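Local coordinates for protein probable 2-hydroxyhepta-2,4-diene-1,7-dioate isomerase (PDB 2DFU) that probably isomerises 2-hydroxyhepta-2,4-diene-1,7-dioate with the help of a bound metal ion, as a member of the fumarylacetoacetate hydrolase family, at residues 110-115 with 147-152; 102-107 with 254-259. One frame throughout, in Å; residues are numbered along the deposited sequence.

Interaction 1: residues 110-115 with 147-152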
loop_
_atom_site.group_PDB
_atom_site.type_symbol
_atom_site.label_atom_id
_atom_site.label_comp_id
_atom_site.label_asym_id
_atom_site.label_seq_id
_atom_site.Cartn_x
_atom_site.Cartn_y
_atom_site.Cartn_z
ATOM N N GLU A 110 -18.722 12.250 8.627
ATOM C CA GLU A 110 -17.723 12.995 9.381
ATOM C C GLU A 110 -16.415 13.102 8.596
ATOM O O GLU A 110 -15.365 12.641 9.047
ATOM C CB GLU A 110 -17.476 12.293 10.717
ATOM C CG GLU A 110 -17.101 13.226 11.845
ATOM C CD GLU A 110 -18.194 14.229 12.146
ATOM O OE1 GLU A 110 -19.304 13.801 12.537
ATOM O OE2 GLU A 110 -17.946 15.446 11.988
ATOM N N LEU A 111 -16.485 13.708 7.415
ATOM C CA LEU A 111 -15.310 13.875 6.565
ATOM C C LEU A 111 -14.542 15.126 6.985
ATOM O O LEU A 111 -15.116 16.215 7.050
ATOM C CB LEU A 111 -15.734 14.007 5.099
ATOM C CG LEU A 111 -14.643 13.697 4.074
ATOM C CD1 LEU A 111 -14.332 12.196 4.103
ATOM C CD2 LEU A 111 -15.103 14.113 2.689
ATOM N N HIS A 112 -13.251 14.966 7.260
ATOM C CA HIS A 112 -12.402 16.075 7.687
ATOM C C HIS A 112 -11.165 16.270 6.815
ATOM O O HIS A 112 -10.671 15.321 6.197
ATOM C CB HIS A 112 -11.949 15.866 9.131
ATOM C CG HIS A 112 -13.030 16.068 10.146
ATOM N ND1 HIS A 112 -14.147 15.264 10.218
ATOM C CD2 HIS A 112 -13.156 16.976 11.144
ATOM C CE1 HIS A 112 -14.913 15.666 11.218
ATOM N NE2 HIS A 112 -14.333 16.703 11.796
ATOM N N TYR A 113 -10.669 17.507 6.782
ATOM C CA TYR A 113 -9.478 17.860 6.008
ATOM C C TYR A 113 -8.252 18.037 6.903
ATOM O O TYR A 113 -8.362 18.466 8.051
ATOM C CB TYR A 113 -9.714 19.152 5.220
ATOM C CG TYR A 113 -10.194 20.319 6.064
ATOM C CD1 TYR A 113 -9.302 21.094 6.808
ATOM C CD2 TYR A 113 -11.554 20.631 6.136
ATOM C CE1 TYR A 113 -9.756 22.154 7.611
ATOM C CE2 TYR A 113 -12.019 21.677 6.927
ATOM C CZ TYR A 113 -11.121 22.435 7.663
ATOM O OH TYR A 113 -11.609 23.448 8.458
ATOM N N GLU A 114 -7.089 17.704 6.358
ATOM C CA GLU A 114 -5.821 17.822 7.065
ATOM C C GLU A 114 -4.729 18.140 6.036
ATOM O O GLU A 114 -4.299 17.249 5.298
ATOM C CB GLU A 114 -5.500 16.502 7.789
ATOM C CG GLU A 114 -6.435 16.171 8.955
ATOM C CD GLU A 114 -6.210 14.773 9.547
ATOM O OE1 GLU A 114 -5.128 14.185 9.333
ATOM O OE2 GLU A 114 -7.115 14.265 10.247
ATOM N N GLY A 115 -4.300 19.403 5.970
ATOM C CA GLY A 115 -3.260 19.788 5.027
ATOM C C GLY A 115 -1.905 19.319 5.529
ATOM O O GLY A 115 -1.631 19.433 6.719
ATOM N N THR A 147 -9.937 12.434 5.808
ATOM C CA THR A 147 -10.242 11.509 6.894
ATOM C C THR A 147 -11.729 11.351 7.236
ATOM O O THR A 147 -12.441 12.338 7.439
ATOM C CB THR A 147 -9.524 11.963 8.195
ATOM O OG1 THR A 147 -8.122 12.111 7.947
ATOM C CG2 THR A 147 -9.744 10.965 9.303
ATOM N N ALA A 148 -12.192 10.107 7.315
ATOM C CA ALA A 148 -13.573 9.848 7.696
ATOM C C ALA A 148 -13.491 9.486 9.183
ATOM O O ALA A 148 -13.240 8.334 9.543
ATOM C CB ALA A 148 -14.146 8.703 6.887
ATOM N N ARG A 149 -13.692 10.495 10.029
ATOM C CA ARG A 149 -13.596 10.365 11.480
ATOM C C ARG A 149 -14.493 9.360 12.185
ATOM O O ARG A 149 -14.061 8.743 13.151
ATOM C CB ARG A 149 -13.806 11.731 12.145
ATOM C CG ARG A 149 -12.931 12.833 11.589
ATOM C CD ARG A 149 -11.949 13.370 12.620
ATOM N NE ARG A 149 -11.038 12.341 13.110
ATOM C CZ ARG A 149 -9.826 12.596 13.596
ATOM N NH1 ARG A 149 -9.383 13.849 13.648
ATOM N NH2 ARG A 149 -9.060 11.605 14.038
ATOM N N ASP A 150 -15.735 9.200 11.742
ATOM C CA ASP A 150 -16.610 8.259 12.430
ATOM C C ASP A 150 -16.147 6.812 12.300
ATOM O O ASP A 150 -15.951 6.133 13.305
ATOM C CB ASP A 150 -18.072 8.406 11.971
ATOM C CG ASP A 150 -18.210 8.630 10.478
ATOM O OD1 ASP A 150 -17.238 8.391 9.732
ATOM O OD2 ASP A 150 -19.309 9.041 10.052
ATOM N N VAL A 151 -15.954 6.339 11.074
ATOM C CA VAL A 151 -15.506 4.967 10.879
ATOM C C VAL A 151 -14.113 4.772 11.457
ATOM O O VAL A 151 -13.732 3.656 11.817
ATOM C CB VAL A 151 -15.512 4.578 9.385
ATOM C CG1 VAL A 151 -16.934 4.709 8.832
ATOM C CG2 VAL A 151 -14.551 5.461 8.601
ATOM N N GLN A 152 -13.356 5.861 11.562
ATOM C CA GLN A 152 -12.004 5.802 12.111
ATOM C C GLN A 152 -12.035 5.343 13.569
ATOM O O GLN A 152 -11.089 4.729 14.060
ATOM C CB GLN A 152 -11.333 7.174 12.013
ATOM C CG GLN A 152 -9.969 7.270 12.694
ATOM C CD GLN A 152 -9.329 8.635 12.510
ATOM O OE1 GLN A 152 -10.011 9.663 12.579
ATOM N NE2 GLN A 152 -8.015 8.657 12.281
HETATM O O HOH W 1 -6.485 11.522 11.998
#
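The aliphatic part of R149 lies over one face of the H112 imidazole, with CD 3.8 Å from the ring centroid in a CH-pi contact. Long methylene runs make arginine suited to such a role. Its chain bends at chi2 (-116°) and again at chi3, carrying the guanidinium past the ring to Q152, whose OE1 takes weak bonds from NE and NH2; the ring and guanidinium planes are far from parallel, 72° apart. The imidazole itself is held edge-on: CG stands anti to the carbonyl carbon (chi1 -72°), which brings ND1 back along the chain to E110 O, 3.1 Å away and in the ring plane. That oxygen has a second donor, R149 N at 2.9 Å, arriving from the opposite face of the carbonyl plane. A valine in place of H112 would probably leave the R149 methylenes without their flat support and E110 O with one grip fewer. The backbones pair as antiparallel strands, H112 N to T147 O (2.8 Å) and T147 N to H112 O (3.0 Å), just before the second strand turns into helix 149-154. On the other side of the sheet from H112 and T147, L111 CD1 approaches A148 CB at 4.5 Å, apolar residues for a buried face. E114 extends beyond CG so that OE2 comes 3.3 Å from T147 OG1, a hydroxyl that bonds to K162 NZ and D145 O. E114 OE1 also lies close to the carboxylate of D145, a cluster of acids consistent with the metal site that relatives build here. R149 NH1 stands 4.1 Å from E114 OE2, which lies well out of the guanidinium plane, so attraction of charge alone is likely.

Interaction 2: residues 102-107 with 254-259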
loop_
_atom_site.group_PDB
_atom_site.type_symbol
_atom_site.label_atom_id
_atom_site.label_comp_id
_atom_site.label_asym_id
_atom_site.label_seq_id
_atom_site.Cartn_x
_atom_site.Cartn_y
_atom_site.Cartn_z
ATOM N N VAL A 102 -13.081 14.913 -4.717
ATOM C CA VAL A 102 -13.057 13.847 -3.728
ATOM C C VAL A 102 -14.541 13.656 -3.407
ATOM O O VAL A 102 -15.180 14.539 -2.838
ATOM C CB VAL A 102 -12.331 14.272 -2.434
ATOM C CG1 VAL A 102 -12.443 13.164 -1.393
ATOM C CG2 VAL A 102 -10.874 14.585 -2.727
ATOM N N PRO A 103 -15.117 12.513 -3.799
ATOM C CA PRO A 103 -16.535 12.283 -3.515
ATOM C C PRO A 103 -16.800 12.196 -2.015
ATOM O O PRO A 103 -16.052 11.543 -1.299
ATOM C CB PRO A 103 -16.815 10.946 -4.204
ATOM C CG PRO A 103 -15.795 10.893 -5.299
ATOM C CD PRO A 103 -14.563 11.423 -4.618
ATOM N N TYR A 104 -17.842 12.866 -1.531
ATOM C CA TYR A 104 -18.167 12.762 -0.114
ATOM C C TYR A 104 -18.810 11.375 -0.045
ATOM O O TYR A 104 -19.908 11.169 -0.560
ATOM C CB TYR A 104 -19.160 13.844 0.307
ATOM C CG TYR A 104 -19.252 13.976 1.807
ATOM C CD1 TYR A 104 -19.674 12.908 2.593
ATOM C CD2 TYR A 104 -18.856 15.152 2.447
ATOM C CE1 TYR A 104 -19.696 12.999 3.978
ATOM C CE2 TYR A 104 -18.872 15.255 3.833
ATOM C CZ TYR A 104 -19.291 14.174 4.592
ATOM O OH TYR A 104 -19.282 14.254 5.962
ATOM N N PRO A 105 -18.129 10.407 0.588
ATOM C CA PRO A 105 -18.592 9.024 0.723
ATOM C C PRO A 105 -19.938 8.779 1.381
ATOM O O PRO A 105 -20.408 9.564 2.201
ATOM C CB PRO A 105 -17.459 8.351 1.496
ATOM C CG PRO A 105 -16.277 9.214 1.212
ATOM C CD PRO A 105 -16.864 10.586 1.312
ATOM N N PHE A 106 -20.541 7.656 1.012
ATOM C CA PHE A 106 -21.824 7.259 1.555
ATOM C C PHE A 106 -21.654 6.692 2.954
ATOM O O PHE A 106 -22.528 6.865 3.799
ATOM C CB PHE A 106 -22.470 6.200 0.659
ATOM C CG PHE A 106 -23.717 5.595 1.243
ATOM C CD1 PHE A 106 -24.846 6.378 1.473
ATOM C CD2 PHE A 106 -23.754 4.247 1.593
ATOM C CE1 PHE A 106 -25.994 5.827 2.045
ATOM C CE2 PHE A 106 -24.897 3.687 2.166
ATOM C CZ PHE A 106 -26.018 4.478 2.394
ATOM N N PHE A 107 -20.519 6.033 3.196
ATOM C CA PHE A 107 -20.245 5.394 4.486
ATOM C C PHE A 107 -19.878 6.302 5.658
ATOM O O PHE A 107 -19.710 5.828 6.785
ATOM C CB PHE A 107 -19.155 4.322 4.316
ATOM C CG PHE A 107 -17.786 4.877 3.982
ATOM C CD1 PHE A 107 -16.975 5.421 4.978
ATOM C CD2 PHE A 107 -17.314 4.858 2.670
ATOM C CE1 PHE A 107 -15.709 5.939 4.673
ATOM C CE2 PHE A 107 -16.055 5.373 2.356
ATOM C CZ PHE A 107 -15.251 5.915 3.361
ATOM N N THR A 254 -7.840 21.391 -4.453
ATOM C CA THR A 254 -8.709 20.230 -4.528
ATOM C C THR A 254 -10.109 20.638 -4.095
ATOM O O THR A 254 -10.325 21.766 -3.647
ATOM C CB THR A 254 -8.198 19.073 -3.636
ATOM O OG1 THR A 254 -8.979 17.902 -3.890
ATOM C CG2 THR A 254 -8.318 19.430 -2.173
ATOM N N LEU A 255 -11.069 19.734 -4.240
ATOM C CA LEU A 255 -12.437 20.049 -3.857
ATOM C C LEU A 255 -13.262 18.811 -3.555
ATOM O O LEU A 255 -12.963 17.705 -4.021
ATOM C CB LEU A 255 -13.113 20.881 -4.955
ATOM C CG LEU A 255 -13.304 20.270 -6.344
ATOM C CD1 LEU A 255 -14.363 19.183 -6.297
ATOM C CD2 LEU A 255 -13.741 21.350 -7.305
ATOM N N ILE A 256 -14.311 19.007 -2.768
ATOM C CA ILE A 256 -15.186 17.919 -2.392
ATOM C C ILE A 256 -16.371 17.834 -3.340
ATOM O O ILE A 256 -17.034 18.838 -3.625
ATOM C CB ILE A 256 -15.701 18.105 -0.966
ATOM C CG1 ILE A 256 -14.532 18.441 -0.041
ATOM C CG2 ILE A 256 -16.394 16.828 -0.494
ATOM C CD1 ILE A 256 -13.431 17.381 -0.032
ATOM N N GLY A 257 -16.627 16.628 -3.832
ATOM C CA GLY A 257 -17.739 16.426 -4.738
ATOM C C GLY A 257 -19.031 16.170 -3.984
ATOM O O GLY A 257 -19.044 16.204 -2.751
ATOM N N PRO A 258 -20.141 15.912 -4.703
ATOM C CA PRO A 258 -21.466 15.642 -4.127
ATOM C C PRO A 258 -21.447 14.387 -3.265
ATOM O O PRO A 258 -20.629 13.493 -3.488
ATOM C CB PRO A 258 -22.349 15.462 -5.361
ATOM C CG PRO A 258 -21.660 16.302 -6.403
ATOM C CD PRO A 258 -20.212 15.949 -6.175
ATOM N N LYS A 259 -22.344 14.306 -2.284
ATOM C CA LYS A 259 -22.378 13.123 -1.436
ATOM C C LYS A 259 -22.866 11.950 -2.263
ATOM O O LYS A 259 -23.814 12.079 -3.029
ATOM C CB LYS A 259 -23.310 13.303 -0.233
ATOM C CG LYS A 259 -22.933 12.363 0.919
ATOM C CD LYS A 259 -24.126 11.627 1.489
ATOM C CE LYS A 259 -23.688 10.428 2.335
ATOM N NZ LYS A 259 -22.786 10.790 3.456
HETATM O O HOH W 2 -24.488 8.726 4.792
#
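K259 lays its side chain obliquely past the ring of Y104, CG 3.7 Å from Y104 CD1, and reaches on to the turn that follows. With CG anti to the backbone N (chi1 -157°) and a bend at chi2, the chain runs beside the 102-107 backbone until NZ meets P105 O, 3.0 Å away and in the carbonyl plane. Water joins the same amine weakly to F106 O, and T108 O is a further weak acceptor. The I256 side chain comes from the same face of the sheet: CG2 faces Y104 CB at 4.1 Å while CD1 turns to V102 CB, so the two branches of I256 touch V102 and Y104 together. V102 pairs with I256 in parallel fashion, its N bonded to L255 O (2.9 Å) and its O receiving G257 N (2.7 Å) from well above the carbonyl plane. Y104 N to P258 O is only a weak bond, and the pairing frays there. G257 suits its place because a CB would run into P258 CD. P103, in turn, costs no bond, since V102 supplies the N-H and carbonyl facing strand 254-259. Strand 102-104 is an outermost member, within this chain, of a five-stranded mixed sheet, and F107 beyond it packs on F216 of the second subunit. The two segments hold no acid facing the lysine; its ammonium is met by carbonyl oxygens and water, which implies that backbone bonds and the apolar lysine stem, rather than a salt bridge between them, fasten this edge.

How the interactions relate
Both contacts are partly buried, but they differ in how. Interaction 1 pairs antiparallel strands near a cluster of acids and K162, and its side chains are largely polar or charged; interaction 2 pairs an edge strand in parallel, with aliphatic and aromatic residues inside and a solvent-exposed lysine at its far end. No element is common to the two, although strands 102-104 and 111-121 follow each other in the chain and interaction 1 is nested within the loop that interaction 2 closes. They touch directly: Y104 OH lies 3.2 Å from L111 N, a probable hydrogen bond, and F107 CE1 packs 3.9 Å from A148 CB. Their centres are about 12 Å apart.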